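Local coordinates for protein tryptophanyl-tRNA synthetase (Cryptosporidium parvum Iowa II, PDB 3HV0) that probably joins L-tryptophan to its cognate tRNA at the expense of ATP, as a class I aminoacyl-tRNA synthetase, and holds bound tryptophan in this structure, at residues T115-F120 and F195-V200; Y76-R81 and I220-P225. All blocks are in the same frame, centred on the assembly; numbering follows the deposited sequence.

Contact 1: residues T115-F120 and F195-V200. With TRP (tryptophan), chain C.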
ATOM      1  N   THR A 115       9.558   4.993   8.620  1.00 24.80           N
ATOM      2  CA  THR A 115       9.305   4.035   7.562  1.00 24.91           C
ATOM      3  C   THR A 115       9.488   2.591   8.005  1.00 24.71           C
ATOM      4  O   THR A 115      10.333   1.874   7.461  1.00 25.49           O
ATOM      5  CB  THR A 115      10.179   4.323   6.299  1.00 24.80           C
ATOM      6  OG1 THR A 115      11.567   4.048   6.545  1.00 23.34           O
ATOM      7  CG2 THR A 115      10.038   5.745   5.903  1.00 24.69           C
ATOM      8  N   ASP A 116       8.668   2.126   8.945  1.00 24.87           N
ATOM      9  CA  ASP A 116       8.795   0.712   9.388  1.00 25.11           C
ATOM     10  C   ASP A 116       8.523  -0.311   8.268  1.00 24.41           C
ATOM     11  O   ASP A 116       9.056  -1.400   8.311  1.00 24.89           O
ATOM     12  CB  ASP A 116       7.950   0.393  10.623  1.00 25.20           C
ATOM     13  CG  ASP A 116       6.608   1.067  10.597  1.00 29.44           C
ATOM     14  OD1 ASP A 116       5.804   0.835   9.695  1.00 35.41           O
ATOM     15  OD2 ASP A 116       6.317   1.865  11.473  1.00 32.82           O
ATOM     16  N   ASP A 117       7.694   0.049   7.290  1.00 23.95           N
ATOM     17  CA  ASP A 117       7.488  -0.743   6.086  1.00 23.39           C
ATOM     18  C   ASP A 117       8.745  -0.901   5.222  1.00 23.44           C
ATOM     19  O   ASP A 117       9.066  -2.012   4.810  1.00 22.99           O
ATOM     20  CB  ASP A 117       6.329  -0.173   5.250  1.00 23.67           C
ATOM     21  CG  ASP A 117       6.442   1.335   5.004  1.00 23.33           C
ATOM     22  OD1 ASP A 117       7.449   1.931   5.420  1.00 24.55           O
ATOM     23  OD2 ASP A 117       5.519   1.915   4.396  1.00 23.14           O
ATOM     24  N   GLU A 118       9.460   0.196   4.975  1.00 23.30           N
ATOM     25  CA  GLU A 118      10.641   0.199   4.092  1.00 23.36           C
ATOM     26  C   GLU A 118      11.724  -0.781   4.536  1.00 23.16           C
ATOM     27  O   GLU A 118      12.267  -1.520   3.737  1.00 22.97           O
ATOM     28  CB  GLU A 118      11.230   1.631   4.013  1.00 23.57           C
ATOM     29  CG  GLU A 118      12.592   1.760   3.302  1.00 23.78           C
ATOM     30  CD  GLU A 118      13.223   3.169   3.419  1.00 26.25           C
ATOM     31  OE1 GLU A 118      12.757   3.997   4.267  1.00 27.11           O
ATOM     32  OE2 GLU A 118      14.207   3.441   2.665  1.00 26.27           O
ATOM     33  N   LYS A 119      12.043  -0.757   5.821  1.00 23.62           N
ATOM     34  CA  LYS A 119      13.242  -1.417   6.364  1.00 23.51           C
ATOM     35  C   LYS A 119      12.975  -2.875   6.573  1.00 23.50           C
ATOM     36  O   LYS A 119      13.861  -3.706   6.404  1.00 23.01           O
ATOM     37  CB  LYS A 119      13.686  -0.743   7.671  1.00 23.89           C
ATOM     38  CG  LYS A 119      14.065   0.746   7.493  1.00 25.40           C
ATOM     39  CD  LYS A 119      15.213   0.848   6.468  1.00 27.34           C
ATOM     40  CE  LYS A 119      15.760   2.255   6.317  1.00 28.53           C
ATOM     41  NZ  LYS A 119      17.031   2.241   5.510  1.00 30.21           N
ATOM     42  N   PHE A 120      11.736  -3.205   6.902  1.00 23.40           N
ATOM     43  CA  PHE A 120      11.315  -4.577   6.778  1.00 23.12           C
ATOM     44  C   PHE A 120      11.443  -5.054   5.323  1.00 23.49           C
ATOM     45  O   PHE A 120      11.791  -6.209   5.082  1.00 23.36           O
ATOM     46  CB  PHE A 120       9.891  -4.734   7.253  1.00 23.24           C
ATOM     47  CG  PHE A 120       9.277  -6.057   6.886  1.00 22.97           C
ATOM     48  CD1 PHE A 120       9.666  -7.201   7.533  1.00 23.79           C
ATOM     49  CD2 PHE A 120       8.314  -6.144   5.912  1.00 23.63           C
ATOM     50  CE1 PHE A 120       9.112  -8.422   7.217  1.00 23.92           C
ATOM     51  CE2 PHE A 120       7.746  -7.370   5.590  1.00 24.45           C
ATOM     52  CZ  PHE A 120       8.149  -8.511   6.235  1.00 23.52           C
ATOM     53  N   PHE A 195       9.868  -2.088  -5.336  1.00 26.13           N
ATOM     54  CA  PHE A 195       9.216  -1.271  -6.361  1.00 26.16           C
ATOM     55  C   PHE A 195       8.050  -0.447  -5.817  1.00 26.23           C
ATOM     56  O   PHE A 195       7.833   0.675  -6.283  1.00 26.43           O
ATOM     57  CB  PHE A 195       8.736  -2.146  -7.512  1.00 26.01           C
ATOM     58  CG  PHE A 195       9.846  -2.708  -8.327  1.00 25.58           C
ATOM     59  CD1 PHE A 195      10.299  -2.035  -9.440  1.00 24.52           C
ATOM     60  CD2 PHE A 195      10.462  -3.900  -7.968  1.00 25.47           C
ATOM     61  CE1 PHE A 195      11.337  -2.541 -10.190  1.00 24.86           C
ATOM     62  CE2 PHE A 195      11.496  -4.408  -8.708  1.00 24.87           C
ATOM     63  CZ  PHE A 195      11.934  -3.733  -9.826  1.00 25.01           C
ATOM     64  N   ALA A 196       7.317  -0.990  -4.835  1.00 26.25           N
ATOM     65  CA  ALA A 196       6.092  -0.339  -4.312  1.00 26.63           C
ATOM     66  C   ALA A 196       6.323   0.768  -3.271  1.00 26.72           C
ATOM     67  O   ALA A 196       5.386   1.511  -2.984  1.00 27.56           O
ATOM     68  CB  ALA A 196       5.133  -1.374  -3.733  1.00 26.18           C
ATOM     69  N   PHE A 197       7.525   0.855  -2.696  1.00 26.45           N
ATOM     70  CA  PHE A 197       7.771   1.759  -1.569  1.00 26.68           C
ATOM     71  C   PHE A 197       8.022   3.242  -1.919  1.00 26.29           C
ATOM     72  O   PHE A 197       7.626   4.127  -1.171  1.00 26.93           O
ATOM     73  CB  PHE A 197       8.910   1.271  -0.636  1.00 27.25           C
ATOM     74  CG  PHE A 197       9.264   2.299   0.418  1.00 28.76           C
ATOM     75  CD1 PHE A 197       8.373   2.568   1.449  1.00 29.46           C
ATOM     76  CD2 PHE A 197      10.408   3.093   0.294  1.00 29.11           C
ATOM     77  CE1 PHE A 197       8.640   3.575   2.370  1.00 29.07           C
ATOM     78  CE2 PHE A 197      10.679   4.102   1.214  1.00 29.26           C
ATOM     79  CZ  PHE A 197       9.798   4.344   2.249  1.00 29.88           C
ATOM     80  N   PRO A 198       8.703   3.527  -3.033  1.00 25.82           N
ATOM     81  CA  PRO A 198       8.960   4.927  -3.333  1.00 25.02           C
ATOM     82  C   PRO A 198       7.729   5.842  -3.262  1.00 25.00           C
ATOM     83  O   PRO A 198       7.814   6.975  -2.723  1.00 24.55           O
ATOM     84  CB  PRO A 198       9.514   4.862  -4.736  1.00 25.16           C
ATOM     85  CG  PRO A 198      10.230   3.586  -4.787  1.00 24.78           C
ATOM     86  CD  PRO A 198       9.446   2.636  -3.946  1.00 25.72           C
ATOM     87  N   ALA A 199       6.587   5.361  -3.745  1.00 24.67           N
ATOM     88  CA  ALA A 199       5.353   6.162  -3.661  1.00 24.62           C
ATOM     89  C   ALA A 199       4.971   6.451  -2.206  1.00 24.80           C
ATOM     90  O   ALA A 199       4.481   7.530  -1.885  1.00 24.23           O
ATOM     91  CB  ALA A 199       4.216   5.489  -4.360  1.00 24.35           C
ATOM     92  N   VAL A 200       5.215   5.484  -1.323  1.00 25.34           N
ATOM     93  CA  VAL A 200       4.944   5.672   0.114  1.00 25.29           C
ATOM     94  C   VAL A 200       5.766   6.806   0.700  1.00 25.54           C
ATOM     95  O   VAL A 200       5.257   7.590   1.497  1.00 25.76           O
ATOM     96  CB  VAL A 200       5.178   4.384   0.917  1.00 25.05           C
ATOM     97  CG1 VAL A 200       4.832   4.577   2.388  1.00 24.96           C
ATOM     98  CG2 VAL A 200       4.349   3.265   0.343  1.00 24.14           C
TER
HETATM   99  N   TRP C   1      13.851   6.207   3.845  1.00 40.92           N
HETATM  100  CA  TRP C   1      14.532   7.259   4.655  1.00 41.82           C
HETATM  101  C   TRP C   1      15.761   6.674   5.335  1.00 42.03           C
HETATM  102  O   TRP C   1      15.864   5.443   5.490  1.00 42.03           O
HETATM  103  CB  TRP C   1      13.590   7.900   5.694  1.00 41.01           C
HETATM  104  CG  TRP C   1      12.727   9.005   5.134  1.00 40.98           C
HETATM  105  CD1 TRP C   1      11.386   8.939   4.840  1.00 39.94           C
HETATM  106  CD2 TRP C   1      13.131  10.347   4.818  1.00 40.06           C
HETATM  107  NE1 TRP C   1      10.944  10.145   4.367  1.00 39.06           N
HETATM  108  CE2 TRP C   1      11.995  11.022   4.329  1.00 39.94           C
HETATM  109  CE3 TRP C   1      14.337  11.038   4.901  1.00 39.82           C
HETATM  110  CZ2 TRP C   1      12.033  12.355   3.925  1.00 41.23           C
HETATM  111  CZ3 TRP C   1      14.372  12.359   4.494  1.00 41.50           C
HETATM  112  CH2 TRP C   1      13.225  13.002   4.001  1.00 40.91           C
HETATM  113  OXT TRP C   1      16.662   7.443   5.719  1.00 42.53           O
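In this class I synthetase catalytic domain, helix 116-122 and the residue before it supply side chains to the amino-group end of the tryptophan pocket, and Phe197 of helix 192-202 backs Glu118 from the second shell. The two short segments run nearly antiparallel, at 158°, with axes 10.3 Å apart, so long side chains bridge the gap. Phe197, its CG anti to the backbone N (chi1 173°), presents one ring face to Glu118: CB sits over the ring centre in a CH-pi contact, 3.6 Å from the centroid. The Glu118 chain then runs extended past the ring, its carboxylate plane turned only 20° from the ring plane, with CD 3.5 Å from Phe197 CE2. Thr115 CG2 comes in at the ring edge, 3.9 Å from Phe197 CZ, and also touches CD1 of the bound indole. The Asp117 and Phe197 side chains cross at about a right angle; Asp117 OD2 lies 3.4 Å from Val200 CG1. That buried carboxylate is satisfied through OD1 by Asn157 ND2 and through OD2 by Tyr165 OH of the second subunit, which joins the helix carrying Glu118 to the second subunit. Glu118 OE1 is gripped twice: Thr115 OG1 donates to its anti side at 2.6 Å, probably fixing the carboxylate's rotation, and the ligand's amino nitrogen, TRP N, donates to Glu118 OE1 at 2.5 Å.

Contact 2: residues Y76-R81 and I220-P225. With TRP (tryptophan), chain C.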
ATOM      1  N   TYR A  76       4.826  23.840   4.738  1.00 24.68           N
ATOM      2  CA  TYR A  76       5.170  22.816   5.738  1.00 24.46           C
ATOM      3  C   TYR A  76       6.452  22.075   5.446  1.00 24.29           C
ATOM      4  O   TYR A  76       6.921  22.048   4.307  1.00 23.94           O
ATOM      5  CB  TYR A  76       4.022  21.819   5.955  1.00 24.03           C
ATOM      6  CG  TYR A  76       3.791  20.745   4.903  1.00 23.87           C
ATOM      7  CD1 TYR A  76       3.086  21.031   3.746  1.00 23.00           C
ATOM      8  CD2 TYR A  76       4.186  19.426   5.114  1.00 23.68           C
ATOM      9  CE1 TYR A  76       2.816  20.060   2.797  1.00 23.42           C
ATOM     10  CE2 TYR A  76       3.932  18.435   4.157  1.00 23.74           C
ATOM     11  CZ  TYR A  76       3.226  18.754   3.002  1.00 25.08           C
ATOM     12  OH  TYR A  76       2.941  17.795   2.028  1.00 24.90           O
ATOM     13  N   LEU A  77       7.014  21.488   6.504  1.00 24.26           N
ATOM     14  CA  LEU A  77       8.249  20.717   6.407  1.00 24.40           C
ATOM     15  C   LEU A  77       7.906  19.236   6.399  1.00 24.20           C
ATOM     16  O   LEU A  77       6.956  18.834   7.000  1.00 24.65           O
ATOM     17  CB  LEU A  77       9.181  21.049   7.574  1.00 24.36           C
ATOM     18  CG  LEU A  77       9.594  22.524   7.727  1.00 25.07           C
ATOM     19  CD1 LEU A  77       9.911  22.929   9.163  1.00 24.02           C
ATOM     20  CD2 LEU A  77      10.767  22.846   6.808  1.00 25.79           C
ATOM     21  N   TYR A  78       8.674  18.436   5.686  1.00 24.33           N
ATOM     22  CA  TYR A  78       8.545  16.981   5.728  1.00 24.51           C
ATOM     23  C   TYR A  78       9.941  16.364   5.746  1.00 24.55           C
ATOM     24  O   TYR A  78      10.769  16.606   4.864  1.00 24.75           O
ATOM     25  CB  TYR A  78       7.736  16.468   4.541  1.00 24.51           C
ATOM     26  CG  TYR A  78       7.908  15.000   4.156  1.00 24.56           C
ATOM     27  CD1 TYR A  78       7.926  13.993   5.105  1.00 24.47           C
ATOM     28  CD2 TYR A  78       7.985  14.630   2.826  1.00 25.44           C
ATOM     29  CE1 TYR A  78       8.049  12.670   4.737  1.00 25.26           C
ATOM     30  CE2 TYR A  78       8.112  13.306   2.447  1.00 25.32           C
ATOM     31  CZ  TYR A  78       8.143  12.324   3.406  1.00 26.65           C
ATOM     32  OH  TYR A  78       8.290  10.993   3.007  1.00 28.58           O
ATOM     33  N   THR A  79      10.207  15.597   6.792  1.00 24.20           N
ATOM     34  CA  THR A  79      11.431  14.835   6.871  1.00 24.00           C
ATOM     35  C   THR A  79      11.107  13.440   7.385  1.00 23.03           C
ATOM     36  O   THR A  79       9.983  13.181   7.725  1.00 21.48           O
ATOM     37  CB  THR A  79      12.461  15.547   7.712  1.00 23.77           C
ATOM     38  OG1 THR A  79      13.752  15.133   7.275  1.00 27.24           O
ATOM     39  CG2 THR A  79      12.310  15.226   9.170  1.00 23.33           C
ATOM     40  N   GLY A  80      12.082  12.550   7.407  1.00 23.52           N
ATOM     41  CA  GLY A  80      11.816  11.148   7.798  1.00 23.89           C
ATOM     42  C   GLY A  80      12.995  10.390   8.346  1.00 23.82           C
ATOM     43  O   GLY A  80      14.090  10.924   8.436  1.00 23.38           O
ATOM     44  N   ARG A  81      12.733   9.132   8.726  1.00 24.11           N
ATOM     45  CA  ARG A  81      13.694   8.267   9.381  1.00 24.05           C
ATOM     46  C   ARG A  81      13.325   6.775   9.130  1.00 24.27           C
ATOM     47  O   ARG A  81      12.182   6.380   9.227  1.00 23.56           O
ATOM     48  CB  ARG A  81      13.733   8.643  10.861  1.00 23.85           C
ATOM     49  CG  ARG A  81      14.161   7.565  11.834  1.00 25.80           C
ATOM     50  CD  ARG A  81      15.617   7.128  11.668  1.00 27.47           C
ATOM     51  NE  ARG A  81      15.957   6.047  12.585  1.00 27.69           N
ATOM     52  CZ  ARG A  81      17.089   5.359  12.556  1.00 28.51           C
ATOM     53  NH1 ARG A  81      18.013   5.630  11.653  1.00 30.01           N
ATOM     54  NH2 ARG A  81      17.292   4.384  13.433  1.00 30.17           N
ATOM     55  N   ILE A 220      -0.601  24.007  -0.652  1.00 23.75           N
ATOM     56  CA  ILE A 220       0.334  24.287   0.431  1.00 23.14           C
ATOM     57  C   ILE A 220       1.676  23.677   0.072  1.00 22.62           C
ATOM     58  O   ILE A 220       1.796  22.461  -0.058  1.00 22.53           O
ATOM     59  CB  ILE A 220      -0.158  23.665   1.749  1.00 23.41           C
ATOM     60  CG1 ILE A 220      -1.483  24.318   2.143  1.00 24.27           C
ATOM     61  CG2 ILE A 220       0.898  23.794   2.849  1.00 22.32           C
ATOM     62  CD1 ILE A 220      -1.484  24.955   3.507  1.00 25.36           C
ATOM     63  N   HIS A 221       2.676  24.525  -0.109  1.00 22.16           N
ATOM     64  CA  HIS A 221       3.980  24.073  -0.534  1.00 21.73           C
ATOM     65  C   HIS A 221       4.625  23.253   0.562  1.00 21.54           C
ATOM     66  O   HIS A 221       4.413  23.493   1.746  1.00 21.04           O
ATOM     67  CB  HIS A 221       4.887  25.246  -0.906  1.00 21.76           C
ATOM     68  CG  HIS A 221       4.594  25.848  -2.252  1.00 22.30           C
ATOM     69  ND1 HIS A 221       3.765  26.941  -2.424  1.00 22.01           N
ATOM     70  CD2 HIS A 221       5.050  25.527  -3.488  1.00 22.21           C
ATOM     71  CE1 HIS A 221       3.706  27.252  -3.707  1.00 21.50           C
ATOM     72  NE2 HIS A 221       4.474  26.407  -4.375  1.00 21.73           N
ATOM     73  N   CYS A 222       5.410  22.268   0.149  1.00 21.32           N
ATOM     74  CA  CYS A 222       6.113  21.412   1.081  1.00 21.62           C
ATOM     75  C   CYS A 222       7.599  21.595   0.882  1.00 21.66           C
ATOM     76  O   CYS A 222       8.052  21.688  -0.254  1.00 21.86           O
ATOM     77  CB  CYS A 222       5.757  19.958   0.828  1.00 21.54           C
ATOM     78  SG  CYS A 222       6.897  18.806   1.650  1.00 23.92           S
ATOM     79  N   LEU A 223       8.347  21.656   1.981  1.00 21.71           N
ATOM     80  CA  LEU A 223       9.810  21.710   1.930  1.00 21.73           C
ATOM     81  C   LEU A 223      10.357  20.505   2.620  1.00 21.69           C
ATOM     82  O   LEU A 223       9.981  20.229   3.752  1.00 22.17           O
ATOM     83  CB  LEU A 223      10.374  22.957   2.627  1.00 21.42           C
ATOM     84  CG  LEU A 223      11.906  23.025   2.676  1.00 20.43           C
ATOM     85  CD1 LEU A 223      12.497  22.984   1.296  1.00 20.68           C
ATOM     86  CD2 LEU A 223      12.415  24.259   3.376  1.00 20.09           C
ATOM     87  N   VAL A 224      11.283  19.822   1.955  1.00 21.92           N
ATOM     88  CA  VAL A 224      11.780  18.515   2.393  1.00 20.95           C
ATOM     89  C   VAL A 224      13.285  18.549   2.611  1.00 21.23           C
ATOM     90  O   VAL A 224      14.061  18.508   1.641  1.00 20.34           O
ATOM     91  CB  VAL A 224      11.465  17.479   1.341  1.00 21.32           C
ATOM     92  CG1 VAL A 224      11.883  16.028   1.827  1.00 20.35           C
ATOM     93  CG2 VAL A 224       9.991  17.576   0.952  1.00 20.00           C
ATOM     94  N   PRO A 225      13.710  18.659   3.885  1.00 21.98           N
ATOM     95  CA  PRO A 225      15.107  18.446   4.302  1.00 22.25           C
ATOM     96  C   PRO A 225      15.504  16.983   4.228  1.00 22.60           C
ATOM     97  O   PRO A 225      14.799  16.128   4.747  1.00 22.57           O
ATOM     98  CB  PRO A 225      15.109  18.897   5.759  1.00 22.20           C
ATOM     99  CG  PRO A 225      14.020  19.891   5.850  1.00 22.64           C
ATOM    100  CD  PRO A 225      12.948  19.368   4.928  1.00 22.44           C
TER
HETATM  101  N   TRP C   1      13.851   6.207   3.845  1.00 40.92           N
HETATM  102  CA  TRP C   1      14.532   7.259   4.655  1.00 41.82           C
HETATM  103  C   TRP C   1      15.761   6.674   5.335  1.00 42.03           C
HETATM  104  O   TRP C   1      15.864   5.443   5.490  1.00 42.03           O
HETATM  105  CB  TRP C   1      13.590   7.900   5.694  1.00 41.01           C
HETATM  106  CG  TRP C   1      12.727   9.005   5.134  1.00 40.98           C
HETATM  107  CD1 TRP C   1      11.386   8.939   4.840  1.00 39.94           C
HETATM  108  CD2 TRP C   1      13.131  10.347   4.818  1.00 40.06           C
HETATM  109  NE1 TRP C   1      10.944  10.145   4.367  1.00 39.06           N
HETATM  110  CE2 TRP C   1      11.995  11.022   4.329  1.00 39.94           C
HETATM  111  CE3 TRP C   1      14.337  11.038   4.901  1.00 39.82           C
HETATM  112  CZ2 TRP C   1      12.033  12.355   3.925  1.00 41.23           C
HETATM  113  CZ3 TRP C   1      14.372  12.359   4.494  1.00 41.50           C
HETATM  114  CH2 TRP C   1      13.225  13.002   4.001  1.00 40.91           C
HETATM  115  OXT TRP C   1      16.662   7.443   5.719  1.00 42.53           O
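Tyr76 lays one face of its ring over Cys222, whose CB stands 3.4 Å above the ring plane toward the rim and whose SG lies 4.2 Å from the ring centroid, a sulfur-aromatic contact. Ile220 CG2 meets the edge of the same ring. With SG anti to the backbone N (chi1 165°), the sulfur also reaches Tyr78, 3.8 Å from its CB. Beneath these side chains the backbones pair as parallel strands: Tyr76 N donates to His221 O, Leu223 N to Tyr76 O, and Tyr78 N to Leu223 O. Leu77 and Leu223 lie side by side on the other sheet face, CD2 to CD2 at 4.1 Å. Beyond Tyr78 the pairing passes to a side chain, Thr79 OG1 donating to Pro225 O at 2.9 Å, tilted 32° from the carbonyl plane. Here the strands line the indole pocket. TRP NE1 donates to Tyr78 OH at 3.1 Å, nearly straight at 163°, while TRP CZ2 lies over one face of the Tyr78 ring, offset toward its rim. That hydroxyl is also hydrogen-bonded to Gln201 O and Gln113 OE1. Gly80 CA approaches TRP CD2 to 3.4 Å, and Val224 CG1 and Pro225 O border TRP CH2. In the class I Rossmann-like sheet, strand 76-81 runs between 222-227 and 110-114; helix 93-106 covers Thr79 and Pro225, and helix 62-70 covers Leu223.

Both contacts grip the same tryptophan, from different ends: contact 2 supplies the sheet floor and the tyrosine hydroxyl that accepts the indole N-H, while contact 1 supplies the carboxylate for the amino group. Their centres lie about 18 Å apart, yet they join directly where Thr115 N is 3.0 Å from Arg81 O, a probable hydrogen bond between the end of strand 76-81 and the start of helix 116-122. Both segments of contact 1 fall between the two strands of contact 2 in sequence. Gln201 O of helix 192-202 is hydrogen-bonded directly to Tyr78 OH, and Gln113 bridges a second time, NE2 to Val200 O and OE1 to the same hydroxyl.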